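Local coordinates for protein putative dienelactone hydrolase (Klebsiella pneumoniae subsp. pneumoniae MGH 78578, PDB 3F67) that probably hydrolyses ester or lactone bonds as an alpha/beta-hydrolase of the dienelactone hydrolase family, though its natural substrate is not known, at residues 211-214 with 218-221; 36-41 with 126-131; 53-58 with 233-238; 160-165 with 188-193. All coordinates share one frame; numbering follows the deposited sequence.

How the contacts relate
The centre of contact 2 lies about 3 Å from that of the chain, and the contact joins the central sheet to the helix after the probable nucleophile Cys123. The other three contacts lie further out. Contact 1, which carries His212 of the probable Cys-His-Asp triad, has its centre about 17 Å from that of contact 2, yet a salt bridge of 2.8 Å from Arg219 NH2 to Glu40 OE1 ties them. Contact 3 meets contact 2 where Leu55 CD1 packs on Val37 CG2 at 3.5 Å. Contact 4 touches contact 2 through Trp130 CE3 and the CE of Met191, 3.4 Å apart, and through Arg127 NE and His160 ND1, probably hydrogen-bonded. Contacts 3 and 4 are about 25 Å apart, centre to centre.

Contact 1 (211-214 with 218-221); sequences DHAF and YRAS
Arg219 and Ser221 are the two residues of 218-221 that meet the 211-214 chain, all within the one loop between strand 202-207 and helix 224-238. Tyr218, just ahead of them, steadies Arg219: CG of Arg219 lies over one face of the tyrosine ring, toward the rim, and NH2 of Arg219 donates to OH of Tyr218 at 2.9 Å, somewhat tilted from the guanidinium plane. Bends at chi2 and chi3 (-77°) fold the arginine back along this ring, and its NH1 then comes obliquely to CB of Ala213 at 3.1 Å, unusually short for such a pair. A salt bridge from NH2 to Glu40 gives the group a second hold and should restrict its rotation. Ser221 takes the firmer grip on the backbone. With OG set between its own N and carbonyl carbon (chi1 60°), the hydroxyl donates to O of Ala213 at 2.8 Å from above the carbonyl plane, while CB of Ser221 rests 3.3 Å from O of His212. The carbonyl oxygen of Ser221 receives a nearly straight CA-H contact from Phe214 CA (3.4 Å, 164° at the hydrogen), and a water donates to that oxygen at 2.6 Å and accepts from N of Asp211, bridging the two segments. The loop tied down in this way presents His212, whose ND1 bonds to Asp180 and whose side chain touches Cys123, consistent with the Cys-His-Asp triad of dienelactone hydrolases.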
loop_
_atom_site.group_PDB
_atom_site.type_symbol
_atom_site.label_atom_id
_atom_site.label_comp_id
_atom_site.label_asym_id
_atom_site.label_seq_id
_atom_site.Cartn_x
_atom_site.Cartn_y
_atom_site.Cartn_z
ATOM N N ASP A 211 -0.527 7.648 -16.384
ATOM C CA ASP A 211 -1.088 8.675 -15.505
ATOM C C ASP A 211 -1.123 8.116 -14.090
ATOM O O ASP A 211 -0.587 7.002 -13.822
ATOM C CB ASP A 211 -2.523 8.954 -15.979
ATOM C CG ASP A 211 -3.061 10.310 -15.549
ATOM O OD1 ASP A 211 -2.594 10.921 -14.558
ATOM O OD2 ASP A 211 -4.004 10.756 -16.249
ATOM N N HIS A 212 -1.745 8.862 -13.173
ATOM C CA HIS A 212 -2.079 8.342 -11.843
ATOM C C HIS A 212 -2.972 7.114 -11.989
ATOM O O HIS A 212 -3.716 7.000 -12.966
ATOM C CB HIS A 212 -2.843 9.423 -11.028
ATOM C CG HIS A 212 -2.892 9.135 -9.553
ATOM N ND1 HIS A 212 -1.812 9.338 -8.708
ATOM C CD2 HIS A 212 -3.883 8.630 -8.778
ATOM C CE1 HIS A 212 -2.150 9.003 -7.475
ATOM N NE2 HIS A 212 -3.397 8.557 -7.491
ATOM N N ALA A 213 -2.868 6.169 -11.045
ATOM C CA ALA A 213 -3.797 5.024 -10.987
ATOM C C ALA A 213 -3.734 4.162 -12.260
ATOM O O ALA A 213 -4.741 3.615 -12.744
ATOM C CB ALA A 213 -5.253 5.484 -10.696
ATOM N N PHE A 214 -2.526 3.996 -12.765
ATOM C CA PHE A 214 -2.384 3.255 -14.027
ATOM C C PHE A 214 -2.554 1.741 -13.894
ATOM O O PHE A 214 -2.657 1.037 -14.890
ATOM C CB PHE A 214 -1.067 3.627 -14.751
ATOM C CG PHE A 214 0.192 3.187 -14.034
ATOM C CD1 PHE A 214 0.632 1.838 -14.107
ATOM C CD2 PHE A 214 0.979 4.118 -13.345
ATOM C CE1 PHE A 214 1.826 1.461 -13.471
ATOM C CE2 PHE A 214 2.187 3.733 -12.696
ATOM C CZ PHE A 214 2.596 2.407 -12.769
ATOM N N TYR A 218 -10.034 -1.339 -13.871
ATOM C CA TYR A 218 -11.464 -1.065 -14.077
ATOM C C TYR A 218 -11.748 0.410 -14.446
ATOM O O TYR A 218 -12.917 0.794 -14.683
ATOM C CB TYR A 218 -12.264 -1.499 -12.834
ATOM C CG TYR A 218 -12.107 -0.588 -11.648
ATOM C CD1 TYR A 218 -13.057 0.427 -11.373
ATOM C CD2 TYR A 218 -11.001 -0.710 -10.797
ATOM C CE1 TYR A 218 -12.891 1.282 -10.260
ATOM C CE2 TYR A 218 -10.842 0.112 -9.694
ATOM C CZ TYR A 218 -11.796 1.098 -9.419
ATOM O OH TYR A 218 -11.655 1.918 -8.338
ATOM N N ARG A 219 -10.711 1.242 -14.488
ATOM C CA ARG A 219 -10.887 2.697 -14.640
ATOM C C ARG A 219 -10.201 3.134 -15.911
ATOM O O ARG A 219 -9.301 2.447 -16.408
ATOM C CB ARG A 219 -10.276 3.504 -13.478
ATOM C CG ARG A 219 -10.721 3.140 -12.096
ATOM C CD ARG A 219 -10.893 4.341 -11.165
ATOM N NE ARG A 219 -9.665 4.957 -10.599
ATOM C CZ ARG A 219 -8.948 4.500 -9.558
ATOM N NH1 ARG A 219 -7.883 5.187 -9.167
ATOM N NH2 ARG A 219 -9.235 3.358 -8.904
ATOM N N ALA A 220 -10.577 4.312 -16.411
ATOM C CA ALA A 220 -10.009 4.836 -17.655
ATOM C C ALA A 220 -8.523 5.187 -17.570
ATOM O O ALA A 220 -7.871 5.273 -18.607
ATOM C CB ALA A 220 -10.799 6.034 -18.142
ATOM N N SER A 221 -8.004 5.406 -16.356
ATOM C CA SER A 221 -6.584 5.684 -16.125
ATOM C C SER A 221 -5.649 4.463 -16.328
ATOM O O SER A 221 -4.424 4.617 -16.356
ATOM C CB SER A 221 -6.403 6.177 -14.681
ATOM O OG SER A 221 -6.849 5.192 -13.768
HETATM O O HOH W 1 -2.492 5.899 -17.518
#

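Contact 2 (36-41 with 126-131); sequences IVVQEI and GRITWL
Val38, at the end of strand 32-38, packs against Ile128 and Thr129 of helix 124-133, the sheet-to-helix seam of the alpha/beta-hydrolase fold in which the helix that follows the probable nucleophile elbow lies on the central sheet. The apolar part is the meeting of Val38 and Ile128. Their side chains cross at about a right angle, and the touch is branch to branch, CG1 of Val38 on CG2 of Ile128 at 4.0 Å. In Ile128 the longer branch stands beside the backbone N (chi1 -67°) and leads away from the strand, so the short CG2 branch is what faces Val38; the Ile128 side chain also packs on Val96 and Leu100 of helix 93-108. The second touch has a polar partner but is only van der Waals in kind: Val38 and Thr129 slide past each other in opposite directions, with CG2 of Val38 4.1 Å from OG1 of Thr129. That hydroxyl is satisfied by its bond to O of Gly125, one turn back in the helix. Gly126 makes the nearest backbone approach, its CA being 7.3 Å from CA of Val38. Backbone bonds to Thr120 and Phe122 fix Val38 in the sheet. Past the strand end the loop is braced by Gln39, whose OE1 takes the N-H of Leu67 while its NE2 donates to O of Glu40 at 3.0 Å, almost in line with that carbonyl bond.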
loop_
_atom_site.group_PDB
_atom_site.type_symbol
_atom_site.label_atom_id
_atom_site.label_comp_id
_atom_site.label_asym_id
_atom_site.label_seq_id
_atom_site.Cartn_x
_atom_site.Cartn_y
_atom_site.Cartn_z
ATOM N N ILE A 36 0.730 -7.100 3.043
ATOM C CA ILE A 36 -0.391 -6.201 3.430
ATOM C C ILE A 36 -0.673 -5.325 2.198
ATOM O O ILE A 36 0.267 -4.809 1.586
ATOM C CB ILE A 36 0.032 -5.363 4.576
ATOM C CG1 ILE A 36 0.298 -6.259 5.827
ATOM C CG2 ILE A 36 -1.056 -4.297 4.907
ATOM C CD1 ILE A 36 0.769 -5.420 7.026
ATOM N N VAL A 37 -1.943 -5.191 1.817
ATOM C CA VAL A 37 -2.306 -4.455 0.604
ATOM C C VAL A 37 -3.056 -3.206 1.076
ATOM O O VAL A 37 -4.114 -3.325 1.745
ATOM C CB VAL A 37 -3.244 -5.296 -0.283
ATOM C CG1 VAL A 37 -3.694 -4.459 -1.497
ATOM C CG2 VAL A 37 -2.490 -6.561 -0.802
ATOM N N VAL A 38 -2.529 -2.020 0.750
ATOM C CA VAL A 38 -3.168 -0.783 1.249
ATOM C C VAL A 38 -4.010 -0.127 0.166
ATOM O O VAL A 38 -3.506 0.221 -0.921
ATOM C CB VAL A 38 -2.160 0.259 1.759
ATOM C CG1 VAL A 38 -2.898 1.388 2.579
ATOM C CG2 VAL A 38 -1.072 -0.375 2.620
ATOM N N GLN A 39 -5.303 0.029 0.484
ATOM C CA GLN A 39 -6.329 0.615 -0.406
ATOM C C GLN A 39 -5.996 2.015 -0.957
ATOM O O GLN A 39 -5.133 2.729 -0.406
ATOM C CB GLN A 39 -7.580 0.763 0.474
ATOM C CG GLN A 39 -7.286 1.650 1.681
ATOM C CD GLN A 39 -8.553 1.948 2.485
ATOM O OE1 GLN A 39 -8.978 1.116 3.282
ATOM N NE2 GLN A 39 -9.177 3.101 2.234
ATOM N N GLU A 40 -6.695 2.396 -2.044
ATOM C CA GLU A 40 -6.834 3.798 -2.431
ATOM C C GLU A 40 -7.894 4.444 -1.511
ATOM O O GLU A 40 -8.308 3.829 -0.495
ATOM C CB GLU A 40 -7.267 3.875 -3.889
ATOM C CG GLU A 40 -6.376 2.993 -4.831
ATOM C CD GLU A 40 -6.809 3.104 -6.298
ATOM O OE1 GLU A 40 -7.841 2.506 -6.676
ATOM O OE2 GLU A 40 -6.081 3.732 -7.104
ATOM N N ILE A 41 -8.343 5.664 -1.839
ATOM C CA ILE A 41 -9.374 6.313 -1.009
ATOM C C ILE A 41 -10.760 5.624 -1.090
ATOM O O ILE A 41 -11.684 5.989 -0.356
ATOM C CB ILE A 41 -9.543 7.796 -1.367
ATOM C CG1 ILE A 41 -9.924 7.981 -2.836
ATOM C CG2 ILE A 41 -8.232 8.530 -1.016
ATOM C CD1 ILE A 41 -10.237 9.405 -3.224
ATOM N N GLY A 126 -0.242 4.222 -1.414
ATOM C CA GLY A 126 1.174 4.266 -1.804
ATOM C C GLY A 126 1.909 5.250 -0.919
ATOM O O GLY A 126 3.056 5.002 -0.575
ATOM N N ARG A 127 1.255 6.346 -0.520
ATOM C CA ARG A 127 1.909 7.236 0.448
ATOM C C ARG A 127 2.077 6.528 1.788
ATOM O O ARG A 127 3.138 6.590 2.409
ATOM C CB ARG A 127 1.132 8.554 0.587
ATOM C CG ARG A 127 1.669 9.428 1.755
ATOM C CD ARG A 127 0.930 10.755 1.827
ATOM N NE ARG A 127 1.232 11.459 3.086
ATOM C CZ ARG A 127 0.654 11.185 4.247
ATOM N NH1 ARG A 127 -0.315 10.266 4.321
ATOM N NH2 ARG A 127 0.996 11.883 5.331
ATOM N N ILE A 128 1.005 5.871 2.234
ATOM C CA ILE A 128 1.032 5.107 3.499
ATOM C C ILE A 128 2.142 4.049 3.465
ATOM O O ILE A 128 2.830 3.837 4.471
ATOM C CB ILE A 128 -0.373 4.477 3.751
ATOM C CG1 ILE A 128 -1.433 5.572 4.024
ATOM C CG2 ILE A 128 -0.317 3.430 4.890
ATOM C CD1 ILE A 128 -1.142 6.450 5.247
ATOM N N THR A 129 2.314 3.427 2.309
ATOM C CA THR A 129 3.372 2.445 2.114
ATOM C C THR A 129 4.756 3.019 2.479
ATOM O O THR A 129 5.505 2.384 3.210
ATOM C CB THR A 129 3.320 1.846 0.680
ATOM O OG1 THR A 129 2.136 1.045 0.587
ATOM C CG2 THR A 129 4.499 0.855 0.451
ATOM N N TRP A 130 5.099 4.202 1.950
ATOM C CA TRP A 130 6.361 4.830 2.335
ATOM C C TRP A 130 6.440 5.050 3.836
ATOM O O TRP A 130 7.469 4.770 4.467
ATOM C CB TRP A 130 6.494 6.204 1.648
ATOM C CG TRP A 130 6.810 6.166 0.169
ATOM C CD1 TRP A 130 5.946 6.430 -0.882
ATOM C CD2 TRP A 130 8.100 5.922 -0.421
ATOM N NE1 TRP A 130 6.636 6.358 -2.093
ATOM C CE2 TRP A 130 7.949 6.040 -1.829
ATOM C CE3 TRP A 130 9.374 5.589 0.113
ATOM C CZ2 TRP A 130 9.014 5.851 -2.720
ATOM C CZ3 TRP A 130 10.452 5.403 -0.776
ATOM C CH2 TRP A 130 10.264 5.540 -2.185
ATOM N N LEU A 131 5.378 5.621 4.398
ATOM C CA LEU A 131 5.375 5.887 5.842
ATOM C C LEU A 131 5.603 4.608 6.657
ATOM O O LEU A 131 6.325 4.626 7.683
ATOM C CB LEU A 131 4.082 6.568 6.294
ATOM C CG LEU A 131 3.748 7.935 5.654
ATOM C CD1 LEU A 131 2.490 8.564 6.318
ATOM C CD2 LEU A 131 4.890 8.885 5.623
#

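Contact 3 (53-58 with 233-238); sequences RRLAQE and RMLAWF
Leu55 and Met234, the latter a selenomethionine, meet methyl to methyl with their side chains at about a right angle. CD2 of Leu55 and CE of Met234 are 3.6 Å apart, a snug fit. Met234 runs extended from the backbone, with CG anti to N (chi1 177°), and bends only at its last torsion; this final turn swings CE across to the leucine. A longer touch at 4.4 Å, between CD2 of Leu55 and CD2 of Leu235, closes the triangle. Glu58 and Leu235 make the second crossing, again nearly perpendicular. The glutamate chain is bent at chi2 (-70°), and it lies against both methyls of the leucine: its stem meets one, with CG of Glu58 3.8 Å from CD2 of Leu235, and its acid group meets the other, with CD of Glu58 3.7 Å from CD1 of Leu235. The carboxylate thus covers an apolar side chain at the protein surface, and the whole contact is one of shape rather than of polar bonds. Helix 46-57, with Glu58 just after it, is brought here against the sequence-distant helix 224-238. Arg54, one residue before Leu55, adds a cation-pi contact with Trp231 of the second helix. Met234 also packs on Val143 of strand 141-145 and Leu235 on Tyr60 just before strand 61-65, while elsewhere on helix 46-57 Ala56 touches Ile4 of strand 4-13.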
loop_
_atom_site.group_PDB
_atom_site.type_symbol
_atom_site.label_atom_id
_atom_site.label_comp_id
_atom_site.label_asym_id
_atom_site.label_seq_id
_atom_site.Cartn_x
_atom_site.Cartn_y
_atom_site.Cartn_z
ATOM N N ARG A 53 -6.290 -11.431 -4.446
ATOM C CA ARG A 53 -6.358 -12.759 -5.068
ATOM C C ARG A 53 -5.187 -12.988 -6.055
ATOM O O ARG A 53 -4.621 -14.097 -6.090
ATOM C CB ARG A 53 -7.693 -12.948 -5.788
ATOM C CG ARG A 53 -8.841 -13.044 -4.802
ATOM C CD ARG A 53 -10.129 -13.422 -5.503
ATOM N NE ARG A 53 -10.628 -12.458 -6.501
ATOM C CZ ARG A 53 -11.491 -11.483 -6.270
ATOM N NH1 ARG A 53 -11.940 -11.242 -5.037
ATOM N NH2 ARG A 53 -11.904 -10.723 -7.317
ATOM N N ARG A 54 -4.815 -11.944 -6.817
ATOM C CA ARG A 54 -3.684 -12.045 -7.753
ATOM C C ARG A 54 -2.375 -12.295 -7.009
ATOM O O ARG A 54 -1.535 -13.110 -7.455
ATOM C CB ARG A 54 -3.617 -10.800 -8.654
ATOM C CG ARG A 54 -4.785 -10.783 -9.654
ATOM C CD ARG A 54 -4.768 -9.541 -10.506
ATOM N NE ARG A 54 -3.463 -9.321 -11.137
ATOM C CZ ARG A 54 -3.049 -8.150 -11.593
ATOM N NH1 ARG A 54 -3.867 -7.106 -11.564
ATOM N NH2 ARG A 54 -1.829 -8.045 -12.168
ATOM N N LEU A 55 -2.217 -11.646 -5.860
ATOM C CA LEU A 55 -1.017 -11.898 -5.018
ATOM C C LEU A 55 -1.013 -13.310 -4.440
ATOM O O LEU A 55 0.054 -13.960 -4.352
ATOM C CB LEU A 55 -0.942 -10.862 -3.878
ATOM C CG LEU A 55 -0.479 -9.457 -4.344
ATOM C CD1 LEU A 55 -0.774 -8.382 -3.273
ATOM C CD2 LEU A 55 1.023 -9.474 -4.688
ATOM N N ALA A 56 -2.185 -13.802 -4.040
ATOM C CA ALA A 56 -2.292 -15.173 -3.507
ATOM C C ALA A 56 -1.921 -16.217 -4.582
ATOM O O ALA A 56 -1.306 -17.217 -4.267
ATOM C CB ALA A 56 -3.694 -15.436 -2.971
ATOM N N GLN A 57 -2.222 -15.933 -5.847
ATOM C CA GLN A 57 -1.847 -16.829 -6.951
ATOM C C GLN A 57 -0.334 -16.899 -7.100
ATOM O O GLN A 57 0.180 -17.830 -7.696
ATOM C CB GLN A 57 -2.466 -16.360 -8.254
ATOM C CG GLN A 57 -3.947 -16.453 -8.250
ATOM C CD GLN A 57 -4.558 -15.917 -9.542
ATOM O OE1 GLN A 57 -4.245 -14.815 -9.977
ATOM N NE2 GLN A 57 -5.442 -16.689 -10.136
ATOM N N GLU A 58 0.370 -15.901 -6.571
ATOM C CA GLU A 58 1.852 -15.906 -6.594
ATOM C C GLU A 58 2.490 -16.528 -5.380
ATOM O O GLU A 58 3.740 -16.614 -5.309
ATOM C CB GLU A 58 2.400 -14.473 -6.757
ATOM C CG GLU A 58 1.863 -13.743 -7.999
ATOM C CD GLU A 58 2.404 -14.292 -9.318
ATOM O OE1 GLU A 58 3.342 -15.119 -9.309
ATOM O OE2 GLU A 58 1.882 -13.890 -10.376
ATOM N N ARG A 233 7.682 -5.937 -11.719
ATOM C CA ARG A 233 8.765 -5.294 -10.889
ATOM C C ARG A 233 8.455 -5.465 -9.415
ATOM O O ARG A 233 9.354 -5.678 -8.619
ATOM C CB ARG A 233 8.928 -3.793 -11.201
ATOM C CG ARG A 233 9.633 -3.518 -12.567
ATOM C CD ARG A 233 9.794 -2.021 -12.803
ATOM N NE ARG A 233 10.449 -1.848 -14.112
ATOM C CZ ARG A 233 11.761 -1.788 -14.307
ATOM N NH1 ARG A 233 12.600 -1.822 -13.274
ATOM N NH2 ARG A 233 12.229 -1.607 -15.561
HETATM N N MSE A 234 7.176 -5.392 -9.047
HETATM C CA MSE A 234 6.790 -5.616 -7.642
HETATM C C MSE A 234 7.134 -7.045 -7.190
HETATM O O MSE A 234 7.756 -7.264 -6.140
HETATM C CB MSE A 234 5.293 -5.371 -7.460
HETATM C CG MSE A 234 4.782 -5.646 -6.032
HETATM SE SE MSE A 234 2.824 -5.714 -6.052
HETATM C CE MSE A 234 2.655 -7.324 -7.105
ATOM N N LEU A 235 6.710 -8.032 -7.985
ATOM C CA LEU A 235 7.055 -9.409 -7.668
ATOM C C LEU A 235 8.577 -9.634 -7.629
ATOM O O LEU A 235 9.051 -10.379 -6.755
ATOM C CB LEU A 235 6.417 -10.382 -8.674
ATOM C CG LEU A 235 4.863 -10.337 -8.586
ATOM C CD1 LEU A 235 4.328 -11.181 -9.740
ATOM C CD2 LEU A 235 4.322 -10.903 -7.241
ATOM N N ALA A 236 9.327 -9.006 -8.532
ATOM C CA ALA A 236 10.800 -9.153 -8.516
ATOM C C ALA A 236 11.406 -8.557 -7.230
ATOM O O ALA A 236 12.358 -9.096 -6.659
ATOM C CB ALA A 236 11.413 -8.430 -9.775
ATOM N N TRP A 237 10.815 -7.457 -6.755
ATOM C CA TRP A 237 11.340 -6.739 -5.596
ATOM C C TRP A 237 11.143 -7.607 -4.366
ATOM O O TRP A 237 11.989 -7.636 -3.471
ATOM C CB TRP A 237 10.566 -5.419 -5.445
ATOM C CG TRP A 237 11.172 -4.440 -4.471
ATOM C CD1 TRP A 237 10.743 -4.187 -3.196
ATOM C CD2 TRP A 237 12.237 -3.549 -4.740
ATOM N NE1 TRP A 237 11.523 -3.183 -2.633
ATOM C CE2 TRP A 237 12.430 -2.759 -3.578
ATOM C CE3 TRP A 237 13.051 -3.324 -5.875
ATOM C CZ2 TRP A 237 13.411 -1.754 -3.496
ATOM C CZ3 TRP A 237 14.037 -2.312 -5.823
ATOM C CH2 TRP A 237 14.219 -1.537 -4.624
ATOM N N PHE A 238 10.004 -8.290 -4.310
ATOM C CA PHE A 238 9.613 -9.141 -3.171
ATOM C C PHE A 238 10.243 -10.535 -3.200
ATOM O O PHE A 238 10.187 -11.275 -2.197
ATOM C CB PHE A 238 8.087 -9.376 -3.137
ATOM C CG PHE A 238 7.268 -8.166 -2.709
ATOM C CD1 PHE A 238 5.898 -8.082 -3.045
ATOM C CD2 PHE A 238 7.855 -7.089 -2.012
ATOM C CE1 PHE A 238 5.126 -6.973 -2.657
ATOM C CE2 PHE A 238 7.079 -5.961 -1.595
ATOM C CZ PHE A 238 5.721 -5.899 -1.924
#

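Contact 4 (160-165 with 188-193); sequences HPVDIA and VETMRQ
Met191, a selenomethionine, reaches across from helix 185-197 to Pro161 and Val162 of the short, weakly bonded helix 161-164. These are two of the segments that link successive parallel strands in the alpha/beta-hydrolase fold, one preceding strand 172-177 and the other following it. The conformation of Met191 decides the contact. CG stands opposite the backbone N (chi1 -179°), the chain turns at chi2 (68°), and it runs straight again to the methyl, which carries SE up to the peptide between Pro161 and Val162. There SE of Met191 lies 3.6 Å from N of Val162, and CE of Met191 goes on to CB of Pro161, also at 3.6 Å. Trp130 of helix 124-133 packs on both Pro161 and Met191 and so helps close the buried side of the contact. Nearer the surface Val162 is modelled in two conformers, so its side-chain contacts are less certain. In the one described its CG1 branch stands beside the backbone N, 3.8 Å from CG2 of Thr190 and 3.9 Å from SE of Met191. Thr190 can offer that methyl because its other branch, OG1, is turned back to bond with O of Asp186 in its own helix. The short helix is tied at its start by Asp163, whose side chain folds back on His160 and is also salt-bridged to Lys153: the N-H of His160 meets OD2 of Asp163 at 2.9 Å, on the anti lone pair and practically straight (178°).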
loop_
_atom_site.group_PDB
_atom_site.type_symbol
_atom_site.label_atom_id
_atom_site.label_comp_id
_atom_site.label_asym_id
_atom_site.label_seq_id
_atom_site.Cartn_x
_atom_site.Cartn_y
_atom_site.Cartn_z
ATOM N N HIS A 160 5.353 13.638 5.398
ATOM C CA HIS A 160 5.213 13.022 4.069
ATOM C C HIS A 160 6.448 12.192 3.760
ATOM O O HIS A 160 7.425 12.236 4.523
ATOM C CB HIS A 160 5.014 14.144 3.035
ATOM C CG HIS A 160 3.692 14.821 3.180
ATOM N ND1 HIS A 160 2.493 14.131 3.089
ATOM C CD2 HIS A 160 3.369 16.104 3.472
ATOM C CE1 HIS A 160 1.492 14.970 3.285
ATOM N NE2 HIS A 160 1.998 16.175 3.519
ATOM N N PRO A 161 6.400 11.380 2.698
ATOM C CA PRO A 161 7.527 10.515 2.411
ATOM C C PRO A 161 8.875 11.259 2.384
ATOM O O PRO A 161 9.878 10.704 2.858
ATOM C CB PRO A 161 7.139 9.851 1.064
ATOM C CG PRO A 161 5.598 9.741 1.186
ATOM C CD PRO A 161 5.214 11.065 1.852
ATOM N N VAL A 162 8.901 12.499 1.879
ATOM C CA VAL A 162 10.194 13.212 1.820
ATOM C C VAL A 162 10.772 13.345 3.218
ATOM O O VAL A 162 11.977 13.270 3.381
ATOM C CB VAL A 162 10.118 14.599 1.153
ATOM C CG1 VAL A 162 9.978 14.470 -0.377
ATOM C CG2 VAL A 162 9.019 15.434 1.770
ATOM N N ASP A 163 9.898 13.503 4.221
ATOM C CA ASP A 163 10.346 13.733 5.644
ATOM C C ASP A 163 10.895 12.490 6.346
ATOM O O ASP A 163 11.653 12.590 7.329
ATOM C CB ASP A 163 9.167 14.253 6.488
ATOM C CG ASP A 163 8.617 15.526 5.974
ATOM O OD1 ASP A 163 9.407 16.498 5.766
ATOM O OD2 ASP A 163 7.401 15.595 5.739
ATOM N N ILE A 164 10.474 11.310 5.870
ATOM C CA ILE A 164 10.799 10.070 6.583
ATOM C C ILE A 164 11.804 9.222 5.870
ATOM O O ILE A 164 12.185 8.177 6.373
ATOM C CB ILE A 164 9.528 9.253 6.966
ATOM C CG1 ILE A 164 8.586 9.005 5.777
ATOM C CG2 ILE A 164 8.760 10.042 7.994
ATOM C CD1 ILE A 164 9.067 7.986 4.750
ATOM N N ALA A 165 12.275 9.699 4.707
ATOM C CA ALA A 165 13.264 8.953 3.936
ATOM C C ALA A 165 14.425 8.585 4.872
ATOM O O ALA A 165 14.994 7.492 4.863
ATOM C CB ALA A 165 13.749 9.789 2.705
ATOM N N VAL A 188 9.131 14.037 -7.522
ATOM C CA VAL A 188 9.920 12.803 -7.589
ATOM C C VAL A 188 11.414 13.159 -7.396
ATOM O O VAL A 188 12.169 12.438 -6.691
ATOM C CB VAL A 188 9.655 12.048 -8.933
ATOM C CG1 VAL A 188 10.677 10.914 -9.188
ATOM C CG2 VAL A 188 8.201 11.514 -9.004
ATOM N N GLU A 189 11.856 14.273 -7.987
ATOM C CA GLU A 189 13.232 14.723 -7.768
ATOM C C GLU A 189 13.507 15.076 -6.296
ATOM O O GLU A 189 14.569 14.737 -5.751
ATOM C CB GLU A 189 13.578 15.908 -8.692
ATOM C CG GLU A 189 14.958 16.512 -8.461
ATOM C CD GLU A 189 16.144 15.547 -8.679
ATOM O OE1 GLU A 189 16.004 14.492 -9.334
ATOM O OE2 GLU A 189 17.247 15.903 -8.216
ATOM N N THR A 190 12.573 15.779 -5.666
ATOM C CA THR A 190 12.722 16.103 -4.250
ATOM C C THR A 190 12.865 14.814 -3.442
ATOM O O THR A 190 13.708 14.719 -2.555
ATOM C CB THR A 190 11.508 16.930 -3.733
ATOM O OG1 THR A 190 11.394 18.119 -4.525
ATOM C CG2 THR A 190 11.674 17.308 -2.284
HETATM N N MSE A 191 12.053 13.814 -3.770
HETATM C CA MSE A 191 12.126 12.561 -3.039
HETATM C C MSE A 191 13.452 11.828 -3.302
HETATM O O MSE A 191 14.064 11.280 -2.365
HETATM C CB MSE A 191 10.945 11.651 -3.429
HETATM C CG MSE A 191 10.976 10.351 -2.667
HETATM SE SE MSE A 191 10.604 10.656 -0.752
HETATM C CE MSE A 191 10.365 8.828 -0.193
ATOM N N ARG A 192 13.926 11.859 -4.546
ATOM C CA ARG A 192 15.222 11.260 -4.854
ATOM C C ARG A 192 16.348 11.941 -4.099
ATOM O O ARG A 192 17.278 11.261 -3.664
ATOM C CB ARG A 192 15.518 11.264 -6.368
ATOM C CG ARG A 192 14.657 10.236 -7.105
ATOM C CD ARG A 192 14.812 10.360 -8.623
ATOM N NE ARG A 192 14.207 9.190 -9.279
ATOM C CZ ARG A 192 13.722 9.196 -10.515
ATOM N NH1 ARG A 192 13.730 10.306 -11.258
ATOM N NH2 ARG A 192 13.240 8.086 -11.020
ATOM N N GLN A 193 16.271 13.268 -3.937
ATOM C CA GLN A 193 17.246 13.978 -3.129
ATOM C C GLN A 193 17.185 13.480 -1.691
ATOM O O GLN A 193 18.241 13.288 -1.081
ATOM C CB GLN A 193 17.058 15.511 -3.171
ATOM C CG GLN A 193 17.432 16.148 -4.482
ATOM C CD GLN A 193 17.296 17.678 -4.433
ATOM O OE1 GLN A 193 16.842 18.254 -3.422
ATOM N NE2 GLN A 193 17.617 18.331 -5.539
#